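PDB 6BFI: VIN1 from Oscarella pearsei, which probably binds actin filaments and may play a role in cell-cell adhesion, as a sponge homolog of vinculin. Local coordinates for residues V295-V305 and L357-L368; A654-L662 and H671-D682. All coordinates share one frame; numbering follows the deposited sequence.

Contact 1 of 2, residues V295-V305 and L357-L368; sequences VRKCISEGRRV and LQELEQEIRKAL
From V295 beside L357 to V305 beside L368, two helices run in the same general direction, their axes 24° apart and 10.2 Å from each other at the closest, a shallow crossing in the all-helical bundle fold of the vinculin/alpha-catenin family. No hydrogen bond links them; the seam is made mostly of branched aliphatic side chains, which suit a buried place between helices because their methyls fill it without asking for polar partners. L357 spreads its two methyls over successive turns of the other helix: CD2 reaches V295, while CD1 lies 3.8 Å from C298 CB. One turn on, L360 CD2 comes up to the carbonyl oxygen of C298.

The helices draw closest in backbone at G302, where G302 CA lies 6.6 Å from I364 CA. A CB on G302 would fall only 3.1 Å from L360 CD1, so glycine fits this tight spot. I364 exploits it: with CG1 anti to the carbonyl carbon (chi1 -72°) and the chain extended, CD1 reaches 3.7 Å from G302 CA. Beside it passes the aliphatic part of E301, whose carboxylate goes to S427 of helix 399-427. V305 closes the row by using both branches, CG2 4.0 Å from I364 CG2 and CG1 3.7 Å from L368 CD1, with A367 CB also beside CG1.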
loop_
_atom_site.group_PDB
_atom_site.type_symbol
_atom_site.label_atom_id
_atom_site.label_comp_id
_atom_site.label_asym_id
_atom_site.label_seq_id
_atom_site.Cartn_x
_atom_site.Cartn_y
_atom_site.Cartn_z
ATOM N N VAL A 295 17.368 16.543 13.301
ATOM C CA VAL A 295 16.893 16.520 14.683
ATOM C C VAL A 295 15.808 17.568 14.890
ATOM O O VAL A 295 14.790 17.309 15.547
ATOM C CB VAL A 295 18.070 16.724 15.656
ATOM C CG1 VAL A 295 17.562 16.881 17.080
ATOM C CG2 VAL A 295 19.047 15.564 15.564
ATOM N N ARG A 296 16.001 18.765 14.329
ATOM C CA ARG A 296 14.996 19.812 14.468
ATOM C C ARG A 296 13.699 19.429 13.764
ATOM O O ARG A 296 12.605 19.747 14.250
ATOM C CB ARG A 296 15.540 21.138 13.939
ATOM C CG ARG A 296 16.586 21.763 14.858
ATOM C CD ARG A 296 17.001 23.157 14.412
ATOM N NE ARG A 296 17.627 23.901 15.503
ATOM C CZ ARG A 296 18.926 23.869 15.787
ATOM N NH1 ARG A 296 19.751 23.130 15.057
ATOM N NH2 ARG A 296 19.403 24.578 16.802
ATOM N N LYS A 297 13.796 18.735 12.626
ATOM C CA LYS A 297 12.589 18.213 11.990
ATOM C C LYS A 297 11.883 17.209 12.896
ATOM O O LYS A 297 10.647 17.194 12.975
ATOM C CB LYS A 297 12.927 17.573 10.643
ATOM C CG LYS A 297 13.506 18.532 9.619
ATOM C CD LYS A 297 13.506 17.911 8.232
ATOM C CE LYS A 297 14.343 18.725 7.259
ATOM N NZ LYS A 297 13.937 20.157 7.222
ATOM N N CYS A 298 12.650 16.365 13.591
ATOM C CA CYS A 298 12.038 15.416 14.517
ATOM C C CYS A 298 11.352 16.138 15.672
ATOM O O CYS A 298 10.291 15.708 16.140
ATOM C CB CYS A 298 13.090 14.440 15.038
ATOM S SG CYS A 298 13.755 13.346 13.765
ATOM N N ILE A 299 11.940 17.241 16.142
ATOM C CA ILE A 299 11.289 18.045 17.172
ATOM C C ILE A 299 9.983 18.626 16.642
ATOM O O ILE A 299 8.963 18.645 17.345
ATOM C CB ILE A 299 12.243 19.146 17.670
ATOM C CG1 ILE A 299 13.481 18.521 18.322
ATOM C CG2 ILE A 299 11.534 20.074 18.643
ATOM C CD1 ILE A 299 14.513 19.538 18.776
ATOM N N SER A 300 9.991 19.098 15.390
ATOM C CA SER A 300 8.767 19.622 14.789
ATOM C C SER A 300 7.690 18.549 14.701
ATOM O O SER A 300 6.506 18.830 14.922
ATOM C CB SER A 300 9.060 20.198 13.405
ATOM O OG SER A 300 9.614 21.498 13.498
ATOM N N GLU A 301 8.077 17.314 14.370
ATOM C CA GLU A 301 7.102 16.228 14.354
ATOM C C GLU A 301 6.570 15.950 15.755
ATOM O O GLU A 301 5.370 15.702 15.936
ATOM C CB GLU A 301 7.726 14.970 13.746
ATOM C CG GLU A 301 6.895 13.700 13.901
ATOM C CD GLU A 301 5.651 13.672 13.019
ATOM O OE1 GLU A 301 5.390 14.656 12.292
ATOM O OE2 GLU A 301 4.931 12.653 13.051
ATOM N N GLY A 302 7.446 16.006 16.760
ATOM C CA GLY A 302 6.996 15.812 18.130
ATOM C C GLY A 302 5.975 16.847 18.563
ATOM O O GLY A 302 4.966 16.513 19.189
ATOM N N ARG A 303 6.218 18.118 18.232
ATOM C CA ARG A 303 5.265 19.162 18.598
ATOM C C ARG A 303 3.982 19.059 17.782
ATOM O O ARG A 303 2.893 19.350 18.298
ATOM C CB ARG A 303 5.909 20.538 18.434
ATOM C CG ARG A 303 7.148 20.725 19.299
ATOM C CD ARG A 303 7.798 22.085 19.106
ATOM N NE ARG A 303 9.010 22.206 19.913
ATOM C CZ ARG A 303 9.829 23.254 19.893
ATOM N NH1 ARG A 303 9.572 24.288 19.103
ATOM N NH2 ARG A 303 10.908 23.267 20.665
ATOM N N ARG A 304 4.091 18.646 16.516
ATOM C CA ARG A 304 2.902 18.427 15.699
ATOM C C ARG A 304 2.005 17.365 16.317
ATOM O O ARG A 304 0.783 17.540 16.392
ATOM C CB ARG A 304 3.301 18.024 14.279
ATOM C CG ARG A 304 2.145 18.003 13.293
ATOM C CD ARG A 304 2.487 17.205 12.041
ATOM N NE ARG A 304 2.174 15.786 12.194
ATOM C CZ ARG A 304 1.013 15.237 11.849
ATOM N NH1 ARG A 304 0.050 15.987 11.326
ATOM N NH2 ARG A 304 0.812 13.937 12.023
ATOM N N VAL A 305 2.594 16.254 16.766
ATOM C CA VAL A 305 1.803 15.235 17.448
ATOM C C VAL A 305 1.297 15.755 18.790
ATOM O O VAL A 305 0.192 15.403 19.224
ATOM C CB VAL A 305 2.624 13.943 17.609
ATOM C CG1 VAL A 305 1.837 12.896 18.382
ATOM C CG2 VAL A 305 3.028 13.404 16.242
ATOM N N LEU A 357 16.078 11.483 21.711
ATOM C CA LEU A 357 15.312 11.386 20.475
ATOM C C LEU A 357 14.563 10.061 20.403
ATOM O O LEU A 357 13.414 10.012 19.942
ATOM C CB LEU A 357 16.239 11.560 19.273
ATOM C CG LEU A 357 15.590 12.000 17.962
ATOM C CD1 LEU A 357 14.611 13.135 18.213
ATOM C CD2 LEU A 357 16.659 12.429 16.976
ATOM N N GLN A 358 15.193 8.978 20.870
ATOM C CA GLN A 358 14.475 7.713 20.993
ATOM C C GLN A 358 13.296 7.832 21.952
ATOM O O GLN A 358 12.206 7.314 21.676
ATOM C CB GLN A 358 15.422 6.609 21.457
ATOM C CG GLN A 358 16.028 5.800 20.334
ATOM C CD GLN A 358 16.591 4.481 20.817
ATOM O OE1 GLN A 358 16.942 4.333 21.988
ATOM N NE2 GLN A 358 16.672 3.507 19.917
ATOM N N GLU A 359 13.493 8.509 23.087
ATOM C CA GLU A 359 12.401 8.662 24.045
ATOM C C GLU A 359 11.279 9.525 23.476
ATOM O O GLU A 359 10.098 9.276 23.749
ATOM C CB GLU A 359 12.928 9.248 25.354
ATOM C CG GLU A 359 13.834 8.298 26.120
ATOM C CD GLU A 359 14.467 8.933 27.349
ATOM O OE1 GLU A 359 14.098 10.074 27.699
ATOM O OE2 GLU A 359 15.339 8.285 27.965
ATOM N N LEU A 360 11.627 10.541 22.683
ATOM C CA LEU A 360 10.601 11.338 22.019
ATOM C C LEU A 360 9.805 10.492 21.034
ATOM O O LEU A 360 8.572 10.585 20.977
ATOM C CB LEU A 360 11.233 12.537 21.313
ATOM C CG LEU A 360 10.287 13.392 20.465
ATOM C CD1 LEU A 360 9.128 13.917 21.304
ATOM C CD2 LEU A 360 11.035 14.539 19.812
ATOM N N GLU A 361 10.495 9.656 20.251
ATOM C CA GLU A 361 9.797 8.737 19.356
ATOM C C GLU A 361 8.846 7.831 20.131
ATOM O O GLU A 361 7.688 7.634 19.729
ATOM C CB GLU A 361 10.815 7.910 18.571
ATOM C CG GLU A 361 10.213 6.871 17.644
ATOM C CD GLU A 361 11.269 6.067 16.903
ATOM O OE1 GLU A 361 12.472 6.351 17.086
ATOM O OE2 GLU A 361 10.895 5.153 16.138
ATOM N N GLN A 362 9.311 7.288 21.259
ATOM C CA GLN A 362 8.470 6.389 22.043
ATOM C C GLN A 362 7.248 7.114 22.592
ATOM O O GLN A 362 6.146 6.553 22.617
ATOM C CB GLN A 362 9.278 5.763 23.180
ATOM C CG GLN A 362 8.537 4.657 23.920
ATOM C CD GLN A 362 8.150 3.502 23.008
ATOM O OE1 GLN A 362 8.851 3.193 22.045
ATOM N NE2 GLN A 362 7.026 2.863 23.307
ATOM N N GLU A 363 7.418 8.365 23.031
ATOM C CA GLU A 363 6.274 9.115 23.539
ATOM C C GLU A 363 5.308 9.487 22.420
ATOM O O GLU A 363 4.103 9.622 22.666
ATOM C CB GLU A 363 6.747 10.367 24.277
ATOM C CG GLU A 363 6.201 10.503 25.699
ATOM C CD GLU A 363 6.678 9.396 26.629
ATOM O OE1 GLU A 363 6.109 8.283 26.586
ATOM O OE2 GLU A 363 7.627 9.638 27.404
ATOM N N ILE A 364 5.809 9.662 21.196
ATOM C CA ILE A 364 4.920 9.864 20.055
ATOM C C ILE A 364 4.069 8.620 19.831
ATOM O O ILE A 364 2.844 8.701 19.651
ATOM C CB ILE A 364 5.732 10.231 18.801
ATOM C CG1 ILE A 364 6.269 11.658 18.922
ATOM C CG2 ILE A 364 4.887 10.075 17.549
ATOM C CD1 ILE A 364 7.093 12.100 17.732
ATOM N N ARG A 365 4.705 7.444 19.858
ATOM C CA ARG A 365 3.941 6.203 19.755
ATOM C C ARG A 365 2.918 6.087 20.880
ATOM O O ARG A 365 1.781 5.652 20.654
ATOM C CB ARG A 365 4.886 5.003 19.760
ATOM C CG ARG A 365 5.700 4.862 18.490
ATOM C CD ARG A 365 6.203 3.443 18.314
ATOM N NE ARG A 365 7.277 3.123 19.247
ATOM C CZ ARG A 365 8.568 3.282 18.975
ATOM N NH1 ARG A 365 8.944 3.758 17.794
ATOM N NH2 ARG A 365 9.483 2.965 19.880
ATOM N N LYS A 366 3.299 6.483 22.097
ATOM C CA LYS A 366 2.366 6.416 23.218
ATOM C C LYS A 366 1.192 7.367 23.016
ATOM O O LYS A 366 0.053 7.040 23.370
ATOM C CB LYS A 366 3.098 6.724 24.526
ATOM C CG LYS A 366 2.317 6.351 25.779
ATOM C CD LYS A 366 3.241 6.209 26.984
ATOM C CE LYS A 366 2.554 5.475 28.129
ATOM N NZ LYS A 366 3.502 5.112 29.224
ATOM N N ALA A 367 1.446 8.543 22.440
ATOM C CA ALA A 367 0.367 9.493 22.195
ATOM C C ALA A 367 -0.606 8.959 21.154
ATOM O O ALA A 367 -1.828 9.089 21.315
ATOM C CB ALA A 367 0.939 10.842 21.761
ATOM N N LEU A 368 -0.089 8.350 20.083
ATOM C CA LEU A 368 -0.984 7.762 19.089
ATOM C C LEU A 368 -1.795 6.616 19.684
ATOM O O LEU A 368 -3.008 6.514 19.450
ATOM C CB LEU A 368 -0.188 7.287 17.872
ATOM C CG LEU A 368 -0.091 8.292 16.722
ATOM C CD1 LEU A 368 0.584 9.579 17.177
ATOM C CD2 LEU A 368 0.642 7.680 15.536
#

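Contact 2 of 2, residues A654-L662 and H671-D682; sequences AEEMLRAPL and HHAAASVFREAD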
loop_
_atom_site.group_PDB
_atom_site.type_symbol
_atom_site.label_atom_id
_atom_site.label_comp_id
_atom_site.label_asym_id
_atom_site.label_seq_id
_atom_site.Cartn_x
_atom_site.Cartn_y
_atom_site.Cartn_z
ATOM N N ALA A 654 32.856 0.378 -12.434
ATOM C CA ALA A 654 31.590 0.827 -11.863
ATOM C C ALA A 654 31.752 1.280 -10.416
ATOM O O ALA A 654 31.060 2.206 -9.978
ATOM C CB ALA A 654 30.546 -0.283 -11.965
ATOM N N GLU A 655 32.652 0.643 -9.661
ATOM C CA GLU A 655 32.946 1.102 -8.307
ATOM C C GLU A 655 33.550 2.499 -8.327
ATOM O O GLU A 655 33.137 3.381 -7.561
ATOM C CB GLU A 655 33.895 0.121 -7.614
ATOM C CG GLU A 655 33.212 -1.071 -6.970
ATOM C CD GLU A 655 32.737 -0.780 -5.559
ATOM O OE1 GLU A 655 33.441 -0.049 -4.831
ATOM O OE2 GLU A 655 31.657 -1.280 -5.180
ATOM N N GLU A 656 34.538 2.719 -9.201
ATOM C CA GLU A 656 35.139 4.044 -9.305
ATOM C C GLU A 656 34.112 5.085 -9.733
ATOM O O GLU A 656 34.151 6.231 -9.270
ATOM C CB GLU A 656 36.315 4.020 -10.278
ATOM C CG GLU A 656 37.533 3.283 -9.753
ATOM C CD GLU A 656 38.778 3.587 -10.557
ATOM O OE1 GLU A 656 38.705 4.453 -11.454
ATOM O OE2 GLU A 656 39.828 2.964 -10.292
ATOM N N MET A 657 33.183 4.707 -10.615
ATOM C CA MET A 657 32.138 5.639 -11.028
ATOM C C MET A 657 31.213 5.979 -9.866
ATOM O O MET A 657 30.888 7.150 -9.640
ATOM C CB MET A 657 31.336 5.060 -12.193
ATOM C CG MET A 657 32.073 5.023 -13.519
ATOM S SD MET A 657 30.943 4.767 -14.902
ATOM C CE MET A 657 30.014 3.348 -14.331
ATOM N N LEU A 658 30.779 4.965 -9.115
ATOM C CA LEU A 658 29.812 5.183 -8.047
ATOM C C LEU A 658 30.426 5.822 -6.809
ATOM O O LEU A 658 29.684 6.330 -5.962
ATOM C CB LEU A 658 29.137 3.864 -7.670
ATOM C CG LEU A 658 28.138 3.343 -8.706
ATOM C CD1 LEU A 658 27.473 2.062 -8.227
ATOM C CD2 LEU A 658 27.098 4.407 -9.023
ATOM N N ARG A 659 31.752 5.806 -6.677
ATOM C CA ARG A 659 32.410 6.512 -5.588
ATOM C C ARG A 659 32.993 7.851 -6.016
ATOM O O ARG A 659 33.397 8.638 -5.154
ATOM C CB ARG A 659 33.505 5.633 -4.972
ATOM C CG ARG A 659 32.948 4.359 -4.359
ATOM C CD ARG A 659 33.964 3.619 -3.521
ATOM N NE ARG A 659 33.365 2.450 -2.885
ATOM C CZ ARG A 659 32.688 2.488 -1.741
ATOM N NH1 ARG A 659 32.522 3.640 -1.103
ATOM N NH2 ARG A 659 32.175 1.374 -1.236
ATOM N N ALA A 660 33.046 8.124 -7.316
ATOM C CA ALA A 660 33.390 9.442 -7.819
ATOM C C ALA A 660 32.192 10.370 -7.660
ATOM O O ALA A 660 31.074 9.919 -7.407
ATOM C CB ALA A 660 33.822 9.342 -9.281
ATOM N N PRO A 661 32.398 11.682 -7.782
ATOM C CA PRO A 661 31.264 12.610 -7.712
ATOM C C PRO A 661 30.198 12.283 -8.748
ATOM O O PRO A 661 30.472 11.697 -9.798
ATOM C CB PRO A 661 31.907 13.973 -7.979
ATOM C CG PRO A 661 33.298 13.816 -7.469
ATOM C CD PRO A 661 33.689 12.396 -7.770
ATOM N N LEU A 662 28.965 12.668 -8.429
ATOM C CA LEU A 662 27.831 12.328 -9.272
ATOM C C LEU A 662 27.936 13.029 -10.624
ATOM O O LEU A 662 28.399 14.172 -10.701
ATOM C CB LEU A 662 26.523 12.722 -8.588
ATOM C CG LEU A 662 25.998 11.784 -7.503
ATOM C CD1 LEU A 662 24.876 12.445 -6.724
ATOM C CD2 LEU A 662 25.521 10.486 -8.134
ATOM N N HIS A 671 22.338 6.457 -13.724
ATOM C CA HIS A 671 23.484 6.473 -12.822
ATOM C C HIS A 671 23.107 7.047 -11.464
ATOM O O HIS A 671 23.589 6.576 -10.430
ATOM C CB HIS A 671 24.630 7.275 -13.440
ATOM C CG HIS A 671 25.912 7.192 -12.672
ATOM N ND1 HIS A 671 26.091 7.807 -11.451
ATOM C CD2 HIS A 671 27.080 6.571 -12.954
ATOM C CE1 HIS A 671 27.313 7.565 -11.014
ATOM N NE2 HIS A 671 27.935 6.816 -11.907
ATOM N N HIS A 672 22.247 8.066 -11.442
ATOM C CA HIS A 672 21.806 8.623 -10.168
ATOM C C HIS A 672 21.003 7.606 -9.366
ATOM O O HIS A 672 21.213 7.462 -8.155
ATOM C CB HIS A 672 20.989 9.892 -10.401
ATOM C CG HIS A 672 21.824 11.112 -10.635
ATOM N ND1 HIS A 672 21.979 12.100 -9.687
ATOM C CD2 HIS A 672 22.554 11.503 -11.707
ATOM C CE1 HIS A 672 22.763 13.049 -10.165
ATOM N NE2 HIS A 672 23.127 12.710 -11.388
ATOM N N ALA A 673 20.082 6.887 -10.017
ATOM C CA ALA A 673 19.307 5.875 -9.302
ATOM C C ALA A 673 20.211 4.766 -8.772
ATOM O O ALA A 673 20.094 4.343 -7.610
ATOM C CB ALA A 673 18.223 5.301 -10.216
ATOM N N ALA A 674 21.132 4.290 -9.614
ATOM C CA ALA A 674 22.100 3.292 -9.174
ATOM C C ALA A 674 22.962 3.807 -8.029
ATOM O O ALA A 674 23.381 3.025 -7.169
ATOM C CB ALA A 674 22.976 2.853 -10.349
ATOM N N ALA A 675 23.237 5.113 -7.998
ATOM C CA ALA A 675 24.014 5.694 -6.909
ATOM C C ALA A 675 23.216 5.780 -5.619
ATOM O O ALA A 675 23.785 5.608 -4.536
ATOM C CB ALA A 675 24.515 7.085 -7.301
ATOM N N SER A 676 21.907 6.033 -5.708
ATOM C CA SER A 676 21.078 5.988 -4.509
ATOM C C SER A 676 21.014 4.578 -3.943
ATOM O O SER A 676 21.051 4.391 -2.722
ATOM C CB SER A 676 19.673 6.508 -4.814
ATOM O OG SER A 676 18.977 5.621 -5.672
ATOM N N VAL A 677 20.925 3.569 -4.813
ATOM C CA VAL A 677 20.913 2.190 -4.326
ATOM C C VAL A 677 22.261 1.829 -3.711
ATOM O O VAL A 677 22.335 1.318 -2.583
ATOM C CB VAL A 677 20.532 1.223 -5.459
ATOM C CG1 VAL A 677 20.860 -0.198 -5.067
ATOM C CG2 VAL A 677 19.062 1.355 -5.779
ATOM N N PHE A 678 23.348 2.084 -4.447
ATOM C CA PHE A 678 24.685 1.783 -3.946
ATOM C C PHE A 678 24.945 2.481 -2.619
ATOM O O PHE A 678 25.577 1.912 -1.722
ATOM C CB PHE A 678 25.735 2.191 -4.980
ATOM C CG PHE A 678 27.151 1.930 -4.548
ATOM C CD1 PHE A 678 27.738 0.695 -4.767
ATOM C CD2 PHE A 678 27.896 2.920 -3.928
ATOM C CE1 PHE A 678 29.040 0.451 -4.369
ATOM C CE2 PHE A 678 29.196 2.681 -3.529
ATOM C CZ PHE A 678 29.769 1.444 -3.752
ATOM N N ARG A 679 24.461 3.714 -2.472
ATOM C CA ARG A 679 24.664 4.439 -1.226
ATOM C C ARG A 679 23.791 3.888 -0.109
ATOM O O ARG A 679 24.203 3.894 1.055
ATOM C CB ARG A 679 24.386 5.924 -1.440
ATOM C CG ARG A 679 24.990 6.823 -0.387
ATOM C CD ARG A 679 25.158 8.236 -0.915
ATOM N NE ARG A 679 26.005 8.287 -2.106
ATOM C CZ ARG A 679 25.549 8.446 -3.346
ATOM N NH1 ARG A 679 24.247 8.575 -3.562
ATOM N NH2 ARG A 679 26.393 8.479 -4.369
ATOM N N GLU A 680 22.588 3.409 -0.438
ATOM C CA GLU A 680 21.755 2.775 0.577
ATOM C C GLU A 680 22.411 1.509 1.111
ATOM O O GLU A 680 22.417 1.266 2.324
ATOM C CB GLU A 680 20.370 2.462 0.006
ATOM C CG GLU A 680 19.424 1.785 0.989
ATOM C CD GLU A 680 19.002 2.700 2.121
ATOM O OE1 GLU A 680 19.007 3.934 1.925
ATOM O OE2 GLU A 680 18.667 2.185 3.210
ATOM N N ALA A 681 22.979 0.694 0.223
ATOM C CA ALA A 681 23.613 -0.547 0.653
ATOM C C ALA A 681 25.027 -0.348 1.188
ATOM O O ALA A 681 25.550 -1.250 1.852
ATOM C CB ALA A 681 23.641 -1.548 -0.504
ATOM N N ASP A 682 25.650 0.806 0.936
ATOM C CA ASP A 682 27.055 0.990 1.283
ATOM C C ASP A 682 27.262 1.206 2.776
ATOM O O ASP A 682 28.344 0.906 3.294
ATOM C CB ASP A 682 27.644 2.166 0.499
ATOM C CG ASP A 682 29.157 2.244 0.608
ATOM O OD1 ASP A 682 29.807 1.178 0.671
ATOM O OD2 ASP A 682 29.697 3.370 0.631
#
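L658 drops into a hole made by H671, A674, A675 and F678, where helix 654-659 crosses helix 671-682 at 90° in a helix-loop-helix connection. Its CD2 lies over the face of the H671 imidazole in a CH-pi contact, and its CB sits 4.2 Å from the centroid of the F678 ring, close to the normal. A675, small enough to let L658 and L662 approach, receives L662 CD2 3.6 Å from its CB. L662 CD2 also lies over one face of H672, toward its rim, and the NE2 of that ring is hydrogen-bonded to the backbone oxygen of P663.

The charged bonds across the contact lie at the R659 end. R659, extended from CG to NE, divides its guanidinium between two carboxylates. NE makes a fairly straight salt bridge (163°) to the syn side of E655 OE1 at 3.2 Å, within its own helix, while NH2 crosses to D682 OD1 in a second salt bridge of 3.0 Å, meeting it from above the carboxylate plane. NH1 adds a weak bond to D682 OD2. Both acids have further salt-bridge partners on helix 690-710: R700 for E655 OE2 and K696 for D682 OD1.

F678 lies against this network because its flat ring can serve apolar and charged neighbours at once. With CG anti to the backbone N, the ring stands steeply to the R659 guanidinium (planes 77° apart), its CZ edge meeting one face near the rim; E655 OE2 lies 3.2 Å from F678 CE1, near the ring plane. Replacing the ring with an alanine would probably cost L658 the face against its CB and CD1, and the guanidinium the edge against its own face. Positive and negative groups thus alternate across three helices, a pattern likely to temper the mutual repulsion of the two acids.

How the contacts relate
Followed from the N terminus, the chain enters contact 1 on helix 289-306, runs out along helix 312-338 and returns on helix 344-375, so this contact closes a mostly helical loop of 51 residues. Helices 268-283 and 399-427 also border it, tying its two helices into their local bundle. Nearly 300 residues later, contact 2 closes a much shorter excursion of eight residues, joining helix 649-659 to helix 669-682 beside helices 690-710 and 786-817, consistent with the C-terminal tail bundle of vinculins. The two contacts lie in series, neither nested nor crossing. The centres of contact 1 and contact 2 are about 32 Å apart. The nearest atoms of contact 1 and contact 2 are about 15 Å apart, so the two do not touch.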